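Breast cancer anti-estrogen resistance protein 1 (Mus musculus, PDB 5W93) acts as a docking protein that coordinates tyrosine kinase-based signalling in cell adhesion and is implicated in inducing cell migration. Local coordinates at residues A[7-10]-A[11-14]; A[14-17]-A[18-22]; A[27-30]-A[31-35]; A[120-123]-A[124-128]. The protein carries 2 engineered substitutions. All coordinates share one frame; numbering follows the deposited sequence.

Contact 1: residues A[7-10]-A[11-14]; sequences DRQL and LLFY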
# COMPACT_ATOMS: atom_id res chain seq x y z
N ASP A 7 -12.74 -9.44 -19.22
CA ASP A 7 -12.39 -8.35 -18.31
C ASP A 7 -13.27 -8.35 -17.07
O ASP A 7 -12.78 -8.27 -15.95
CB ASP A 7 -12.47 -7.00 -19.02
CG ASP A 7 -11.14 -6.55 -19.58
OD1 ASP A 7 -10.17 -7.33 -19.51
OD2 ASP A 7 -11.07 -5.42 -20.11
N ARG A 8 -14.59 -8.46 -17.26
CA ARG A 8 -15.51 -8.43 -16.12
C ARG A 8 -15.21 -9.53 -15.11
O ARG A 8 -15.21 -9.29 -13.90
CB ARG A 8 -16.97 -8.55 -16.57
CG ARG A 8 -17.94 -8.62 -15.38
CD ARG A 8 -19.42 -8.57 -15.78
NE ARG A 8 -19.68 -7.51 -16.75
CZ ARG A 8 -19.70 -6.21 -16.45
NH1 ARG A 8 -19.49 -5.81 -15.20
NH2 ARG A 8 -19.94 -5.32 -17.40
N GLN A 9 -14.95 -10.73 -15.61
CA GLN A 9 -14.64 -11.85 -14.74
C GLN A 9 -13.32 -11.64 -14.01
O GLN A 9 -13.19 -11.93 -12.82
CB GLN A 9 -14.60 -13.14 -15.56
CG GLN A 9 -15.98 -13.52 -16.07
CD GLN A 9 -16.94 -13.68 -14.92
OE1 GLN A 9 -16.75 -14.54 -14.06
NE2 GLN A 9 -17.96 -12.81 -14.87
N LEU A 10 -12.33 -11.13 -14.73
CA LEU A 10 -11.05 -10.84 -14.13
C LEU A 10 -11.20 -9.80 -13.00
O LEU A 10 -10.65 -9.95 -11.91
CB LEU A 10 -10.09 -10.35 -15.20
CG LEU A 10 -8.60 -10.32 -14.91
CD1 LEU A 10 -8.10 -11.72 -14.60
CD2 LEU A 10 -7.89 -9.72 -16.11
N LEU A 11 -11.98 -8.76 -13.28
CA LEU A 11 -12.15 -7.68 -12.33
C LEU A 11 -12.91 -8.14 -11.09
O LEU A 11 -12.53 -7.80 -9.97
CB LEU A 11 -12.87 -6.49 -12.98
CG LEU A 11 -12.03 -5.66 -13.96
CD1 LEU A 11 -12.90 -4.68 -14.75
CD2 LEU A 11 -10.94 -4.89 -13.20
N LEU A 12 -13.99 -8.92 -11.27
CA LEU A 12 -14.74 -9.42 -10.12
C LEU A 12 -13.88 -10.30 -9.24
O LEU A 12 -13.92 -10.20 -8.02
CB LEU A 12 -15.99 -10.19 -10.56
CG LEU A 12 -17.13 -9.35 -11.14
CD1 LEU A 12 -18.24 -10.26 -11.70
CD2 LEU A 12 -17.68 -8.40 -10.07
N PHE A 13 -13.09 -11.17 -9.88
CA PHE A 13 -12.17 -12.03 -9.15
C PHE A 13 -11.14 -11.21 -8.34
O PHE A 13 -10.94 -11.44 -7.14
CB PHE A 13 -11.44 -12.96 -10.12
CG PHE A 13 -10.50 -13.90 -9.44
CD1 PHE A 13 -10.97 -15.06 -8.82
CD2 PHE A 13 -9.14 -13.65 -9.42
CE1 PHE A 13 -10.12 -15.93 -8.20
CE2 PHE A 13 -8.27 -14.51 -8.78
CZ PHE A 13 -8.76 -15.66 -8.17
N TYR A 14 -10.47 -10.26 -8.98
CA TYR A 14 -9.43 -9.54 -8.25
C TYR A 14 -10.00 -8.50 -7.28
O TYR A 14 -9.32 -8.13 -6.32
CB TYR A 14 -8.41 -8.94 -9.21
CG TYR A 14 -7.41 -10.01 -9.59
CD1 TYR A 14 -6.49 -10.46 -8.66
CD2 TYR A 14 -7.45 -10.62 -10.83
CE1 TYR A 14 -5.59 -11.47 -8.98
CE2 TYR A 14 -6.57 -11.64 -11.16
CZ TYR A 14 -5.64 -12.06 -10.23
OH TYR A 14 -4.76 -13.07 -10.56
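Leu10 turns CG away from its own backbone N (chi1 -164°), whereas Tyr14, one helical turn on, has CG anti to the carbonyl carbon (chi1 -83°) and swings its ring back toward Leu10. The two side chains meet at an angle, with Leu10 CD1 lying in the plane of the Tyr14 ring, beside its edge, 3.8 Å from Tyr14 CE2. Leu10 O sits near that same plane, 3.4 Å from Tyr14 CD2, and also accepts the backbone N-H of Tyr14 at 3.0 Å. One ring face is taken by Phe13 CD2, over its centre. On the next flank of the helix the CG of Arg8 runs alongside Leu12, 4.0 Å from Leu12 CD1. Leu11 N is bonded to Asp7 O at 2.8 Å, and Leu11 points into the four-helix bundle of this FAT-like C-terminal domain, onto Leu131 and Val75. The carboxylate of Asp7 faces elsewhere, taking the backbone N-H groups of Lys71 and Ala72 just ahead of helix 73-102. The first turns of helix 5-37 are therefore held by apolar packing on the other three helices together with a buried acid whose two oxygens both have amide donors.

Contact 2: residues A[14-17]-A[18-22]; sequences YLEQ and AEANL. Engineered in segment 18-22: Ala18 (natural residue Cys).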
# COMPACT_ATOMS: atom_id res chain seq x y z
N TYR A 14 -10.47 -10.26 -8.98
CA TYR A 14 -9.43 -9.54 -8.25
C TYR A 14 -10.00 -8.50 -7.28
O TYR A 14 -9.32 -8.13 -6.32
CB TYR A 14 -8.41 -8.94 -9.21
CG TYR A 14 -7.41 -10.01 -9.59
CD1 TYR A 14 -6.49 -10.46 -8.66
CD2 TYR A 14 -7.45 -10.62 -10.83
CE1 TYR A 14 -5.59 -11.47 -8.98
CE2 TYR A 14 -6.57 -11.64 -11.16
CZ TYR A 14 -5.64 -12.06 -10.23
OH TYR A 14 -4.76 -13.07 -10.56
N LEU A 15 -11.24 -8.07 -7.50
CA LEU A 15 -11.95 -7.27 -6.49
C LEU A 15 -12.07 -8.06 -5.19
O LEU A 15 -11.83 -7.55 -4.11
CB LEU A 15 -13.34 -6.86 -6.99
CG LEU A 15 -14.25 -6.11 -5.99
CD1 LEU A 15 -13.57 -4.82 -5.51
CD2 LEU A 15 -15.62 -5.79 -6.61
N GLU A 16 -12.46 -9.32 -5.32
CA GLU A 16 -12.57 -10.20 -4.16
C GLU A 16 -11.22 -10.36 -3.45
O GLU A 16 -11.16 -10.32 -2.22
CB GLU A 16 -13.14 -11.56 -4.58
CG GLU A 16 -13.07 -12.63 -3.52
CD GLU A 16 -11.72 -13.34 -3.49
OE1 GLU A 16 -11.29 -13.85 -4.56
OE2 GLU A 16 -11.08 -13.35 -2.41
N GLN A 17 -10.15 -10.56 -4.22
CA GLN A 17 -8.81 -10.68 -3.65
C GLN A 17 -8.35 -9.37 -3.00
O GLN A 17 -7.72 -9.37 -1.95
CB GLN A 17 -7.79 -11.08 -4.71
CG GLN A 17 -7.34 -12.51 -4.63
CD GLN A 17 -5.96 -12.72 -5.23
OE1 GLN A 17 -5.21 -11.76 -5.46
NE2 GLN A 17 -5.62 -13.97 -5.48
N ALA A 18 -8.66 -8.26 -3.65
CA ALA A 18 -8.33 -6.95 -3.09
C ALA A 18 -9.03 -6.74 -1.74
O ALA A 18 -8.42 -6.23 -0.81
CB ALA A 18 -8.72 -5.86 -4.06
N GLU A 19 -10.29 -7.16 -1.64
CA GLU A 19 -11.07 -6.96 -0.42
C GLU A 19 -10.46 -7.76 0.74
O GLU A 19 -10.29 -7.23 1.84
CB GLU A 19 -12.55 -7.34 -0.64
CG GLU A 19 -13.32 -6.27 -1.43
CD GLU A 19 -14.72 -6.70 -1.85
OE1 GLU A 19 -15.07 -7.89 -1.69
OE2 GLU A 19 -15.48 -5.84 -2.36
N ALA A 20 -10.10 -9.00 0.47
CA ALA A 20 -9.37 -9.82 1.44
C ALA A 20 -8.03 -9.19 1.87
O ALA A 20 -7.72 -9.13 3.06
CB ALA A 20 -9.12 -11.19 0.87
N ASN A 21 -7.23 -8.73 0.91
CA ASN A 21 -5.94 -8.13 1.25
C ASN A 21 -6.07 -6.80 1.99
O ASN A 21 -5.18 -6.41 2.76
CB ASN A 21 -5.09 -7.92 -0.00
CG ASN A 21 -4.44 -9.19 -0.48
OD1 ASN A 21 -4.61 -9.60 -1.63
ND2 ASN A 21 -3.67 -9.83 0.39
N LEU A 22 -7.16 -6.10 1.73
CA LEU A 22 -7.45 -4.82 2.35
C LEU A 22 -7.68 -4.97 3.86
O LEU A 22 -7.42 -4.05 4.63
CB LEU A 22 -8.66 -4.17 1.69
CG LEU A 22 -8.56 -2.72 1.24
CD1 LEU A 22 -7.51 -2.55 0.17
CD2 LEU A 22 -9.90 -2.21 0.75
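Leu15 and Glu19 cross at a slant, one turn apart on helix 5-37. The leucine leans forward along the helix, its CG trans to the backbone N (chi1 175°), while Glu19, with CG anti to its carbonyl carbon, stays extended and reaches back toward it. The carboxylate end of Glu19 meets the leucine branch point: Glu19 OE2 is 3.8 Å from Leu15 CD1 and equally far from Leu15 CG, a contact of an oxygen with carbon rather than a polar pairing. Lower down, Glu19 CG lies 3.3 Å from Leu15 O, the same carbonyl oxygen that accepts Glu19 N at 2.9 Å. This turn belongs to the first helix of the four-helix bundle and lies in the divergent helix-loop-helix region, 13-63. The Leu15-Glu19 flank looks toward helix 107-135, where the Glu19 side chain packs on Arg128, and Gln17 looks toward Ile62 on helix 42-69. Between these two flanks sits Ala18, an engineered residue replacing a natural cysteine; its CB is 3.3 Å from Tyr14 O and its side chain touches Leu131. On the more exposed side Glu16 OE2 stays 6.8 Å from Glu19 OE1, so any repulsion between the two carboxylates is probably slight. Asn21 N closes the next turn on Gln17 O at 3.0 Å.

Contact 3: residues A[27-30]-A[31-35]; sequences DAVD and AFFTA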
# COMPACT_ATOMS: atom_id res chain seq x y z
N ASP A 27 -5.49 -3.92 9.28
CA ASP A 27 -4.91 -4.36 10.54
C ASP A 27 -3.47 -3.84 10.69
O ASP A 27 -3.07 -3.45 11.78
CB ASP A 27 -4.94 -5.88 10.67
CG ASP A 27 -6.36 -6.43 10.85
OD1 ASP A 27 -7.26 -5.64 11.19
OD2 ASP A 27 -6.55 -7.64 10.65
N ALA A 28 -2.70 -3.85 9.61
CA ALA A 28 -1.29 -3.42 9.70
C ALA A 28 -1.16 -1.91 9.88
O ALA A 28 -0.31 -1.42 10.64
CB ALA A 28 -0.50 -3.88 8.47
N VAL A 29 -2.00 -1.16 9.17
CA VAL A 29 -2.03 0.30 9.31
C VAL A 29 -2.51 0.73 10.70
O VAL A 29 -1.91 1.62 11.30
CB VAL A 29 -2.91 0.93 8.22
CG1 VAL A 29 -3.15 2.39 8.50
CG2 VAL A 29 -2.26 0.74 6.85
N ASP A 30 -3.57 0.11 11.20
CA ASP A 30 -4.06 0.34 12.56
C ASP A 30 -2.96 0.10 13.59
O ASP A 30 -2.77 0.91 14.50
CB ASP A 30 -5.23 -0.60 12.89
CG ASP A 30 -6.52 -0.20 12.20
OD1 ASP A 30 -6.61 0.92 11.65
OD2 ASP A 30 -7.47 -1.03 12.24
N ALA A 31 -2.27 -1.02 13.47
CA ALA A 31 -1.21 -1.38 14.40
C ALA A 31 -0.09 -0.36 14.32
O ALA A 31 0.48 0.03 15.34
CB ALA A 31 -0.69 -2.78 14.11
N PHE A 32 0.22 0.10 13.10
CA PHE A 32 1.24 1.12 12.91
C PHE A 32 0.84 2.42 13.61
O PHE A 32 1.64 3.00 14.34
CB PHE A 32 1.49 1.37 11.42
CG PHE A 32 2.38 2.57 11.16
CD1 PHE A 32 3.77 2.43 11.16
CD2 PHE A 32 1.84 3.82 10.93
CE1 PHE A 32 4.58 3.54 10.93
CE2 PHE A 32 2.65 4.92 10.71
CZ PHE A 32 4.02 4.78 10.71
N PHE A 33 -0.39 2.88 13.41
CA PHE A 33 -0.84 4.13 14.03
C PHE A 33 -0.80 4.05 15.54
O PHE A 33 -0.43 5.01 16.20
CB PHE A 33 -2.26 4.50 13.58
CG PHE A 33 -2.35 4.97 12.15
CD1 PHE A 33 -1.27 5.60 11.54
CD2 PHE A 33 -3.51 4.78 11.42
CE1 PHE A 33 -1.35 6.03 10.22
CE2 PHE A 33 -3.61 5.22 10.11
CZ PHE A 33 -2.53 5.84 9.51
N THR A 34 -1.16 2.88 16.08
CA THR A 34 -1.16 2.65 17.53
C THR A 34 0.25 2.72 18.11
O THR A 34 0.47 3.29 19.19
CB THR A 34 -1.81 1.30 17.88
OG1 THR A 34 -3.23 1.40 17.68
CG2 THR A 34 -1.52 0.89 19.33
N ALA A 35 1.20 2.13 17.39
CA ALA A 35 2.62 2.21 17.75
C ALA A 35 3.09 3.65 17.83
O ALA A 35 3.81 4.02 18.76
CB ALA A 35 3.47 1.45 16.74
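A valine and a phenylalanine packed one turn apart, Val29 against Phe33, form this local contact within helix 5-37, the first helix of the FAT-like four-helix bundle and part of its divergent helix-loop-helix region. The two side chains run alongside each other and point the same way. With chi1 at 170°, Val29 CG1 stands anti to the main-chain N, which carries that methyl over the CE2-CZ rim of the Phe33 ring, 3.6 Å from Phe33 CZ. Phe33 has its ring laid back along the helix (chi1 -71°), and Val29 O lies over the same face as the methyl, 3.5 Å from Phe33 CG. That oxygen is engaged by the N-H of Phe33 at 2.9 Å; against the ring it is only in van der Waals contact. The neighbouring Phe32 leaves in a different direction: it is buried between helices 42-69 and 107-135, against Val52, Met113 and Val117, with Phe33 CE1 in plane at its ring edge. Val117 and Lys118 touch Phe33 as well, so the two rings share one neighbouring helix. Thr34 N repeats the backbone bond on Asp30 O at 3.0 Å. The tightest side-chain approach is Val29 CG1 to Phe33 CE2, at 3.3 Å.

Contact 4: residues A[120-123]-A[124-128]; sequences LGHS and TQQFR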
# COMPACT_ATOMS: atom_id res chain seq x y z
N LEU A 120 -1.42 6.33 2.02
CA LEU A 120 -1.48 4.96 1.51
C LEU A 120 -2.81 4.30 1.82
O LEU A 120 -3.43 3.70 0.93
CB LEU A 120 -0.33 4.11 2.08
CG LEU A 120 -0.35 2.64 1.61
CD1 LEU A 120 0.05 2.51 0.15
CD2 LEU A 120 0.54 1.77 2.50
N GLY A 121 -3.26 4.39 3.07
CA GLY A 121 -4.57 3.87 3.44
C GLY A 121 -5.72 4.38 2.57
O GLY A 121 -6.56 3.62 2.07
N HIS A 122 -5.76 5.70 2.39
CA HIS A 122 -6.75 6.33 1.54
C HIS A 122 -6.66 5.85 0.09
O HIS A 122 -7.67 5.55 -0.54
CB HIS A 122 -6.59 7.85 1.62
CG HIS A 122 -6.90 8.56 0.35
ND1 HIS A 122 -8.20 8.84 -0.05
CD2 HIS A 122 -6.10 9.07 -0.62
CE1 HIS A 122 -8.17 9.48 -1.20
NE2 HIS A 122 -6.91 9.63 -1.57
N SER A 123 -5.44 5.80 -0.44
CA SER A 123 -5.26 5.49 -1.86
C SER A 123 -5.60 4.03 -2.15
O SER A 123 -6.09 3.71 -3.23
CB SER A 123 -3.82 5.80 -2.30
OG SER A 123 -3.56 7.20 -2.28
N THR A 124 -5.35 3.14 -1.19
CA THR A 124 -5.67 1.72 -1.38
C THR A 124 -7.19 1.48 -1.32
O THR A 124 -7.73 0.66 -2.07
CB THR A 124 -4.97 0.82 -0.33
OG1 THR A 124 -5.36 1.19 1.00
CG2 THR A 124 -3.43 0.89 -0.48
N GLN A 125 -7.86 2.20 -0.44
CA GLN A 125 -9.32 2.15 -0.38
C GLN A 125 -9.93 2.65 -1.68
O GLN A 125 -10.92 2.12 -2.17
CB GLN A 125 -9.85 2.99 0.78
CG GLN A 125 -9.59 2.38 2.14
CD GLN A 125 -10.30 1.06 2.32
OE1 GLN A 125 -11.42 0.86 1.84
NE2 GLN A 125 -9.64 0.13 3.01
N GLN A 126 -9.31 3.70 -2.23
CA GLN A 126 -9.75 4.29 -3.48
C GLN A 126 -9.53 3.32 -4.65
O GLN A 126 -10.40 3.18 -5.51
CB GLN A 126 -9.00 5.59 -3.70
CG GLN A 126 -9.53 6.42 -4.81
CD GLN A 126 -9.03 7.82 -4.69
OE1 GLN A 126 -7.95 8.14 -5.15
NE2 GLN A 126 -9.82 8.67 -4.03
N PHE A 127 -8.38 2.66 -4.66
CA PHE A 127 -8.09 1.60 -5.64
C PHE A 127 -9.19 0.54 -5.63
O PHE A 127 -9.73 0.18 -6.67
CB PHE A 127 -6.73 0.96 -5.34
CG PHE A 127 -6.37 -0.19 -6.26
CD1 PHE A 127 -6.65 -0.13 -7.63
CD2 PHE A 127 -5.71 -1.31 -5.76
CE1 PHE A 127 -6.29 -1.18 -8.48
CE2 PHE A 127 -5.34 -2.37 -6.60
CZ PHE A 127 -5.63 -2.31 -7.96
N ARG A 128 -9.53 0.06 -4.45
CA ARG A 128 -10.56 -0.97 -4.32
C ARG A 128 -11.92 -0.46 -4.80
O ARG A 128 -12.65 -1.17 -5.49
CB ARG A 128 -10.65 -1.45 -2.87
CG ARG A 128 -11.51 -2.71 -2.72
CD ARG A 128 -12.51 -2.60 -1.58
NE ARG A 128 -13.73 -1.92 -1.97
CZ ARG A 128 -14.04 -0.67 -1.63
NH1 ARG A 128 -13.19 0.04 -0.90
NH2 ARG A 128 -15.19 -0.14 -2.03
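Leu120 O receives Thr124 N at 2.9 Å, with the donor almost in line with the carbonyl bond, and the helix runs on regularly through Gly121 O to Gln125 N, His122 O to Gln126 N and Ser123 O to Phe127 N. What sets this turn apart is the hydroxyl of Thr124. Its chi1 of 59° puts OG1 between the backbone N and the carbonyl carbon, back over the preceding turn, 2.9 Å from Gly121 O and 3.2 Å from Leu120 O. OG1 is within hydrogen-bonding distance of both oxygens, and its one proton can serve either. The same torsion lays Thr124 CG2 across Leu120, 3.9 Å from Leu120 CD1, while Leu25, Leu59 and Leu86 of the other three helices touch the threonine. On the outer side His122 and Gln126 run abreast, the imidazole and amide planes 77° apart, His122 CE1 coming within 3.4 Å of Gln126 NE2. Gln126 OE1 is occupied elsewhere, bonded to Tyr82 OH on helix 73-102, which fixes the amide's turn. Ser123 OG is hydrogen-bonded to Glu119 O, one turn back. At the middle of this four-helix bundle, then, the buried hydroxyls of Thr124 and Ser123 turn to carbonyls of their own helix, which pays for placing them among leucines.

Contacts 1, 2 and 3 follow one another along helix 5-37, while contact 4 lies on helix 107-135, closest to the middle of the bundle. Contacts 1 and 2 share Tyr14, their centres 11 Å apart; contact 3 is near the other end, its centre about 30 Å from that of contact 1. Contact 4 faces this row from the neighbouring helix, touching only contact 2, with Leu22 CD2 3.3 Å from Gln125 NE2 and Glu19 CG 3.8 Å from Arg128 CD. Contact 3 comes within about 5 Å of contact 4 at the nearest atoms, without touching it. Helix 107-135 thus packs along helix 5-37 from Leu11 to Phe33.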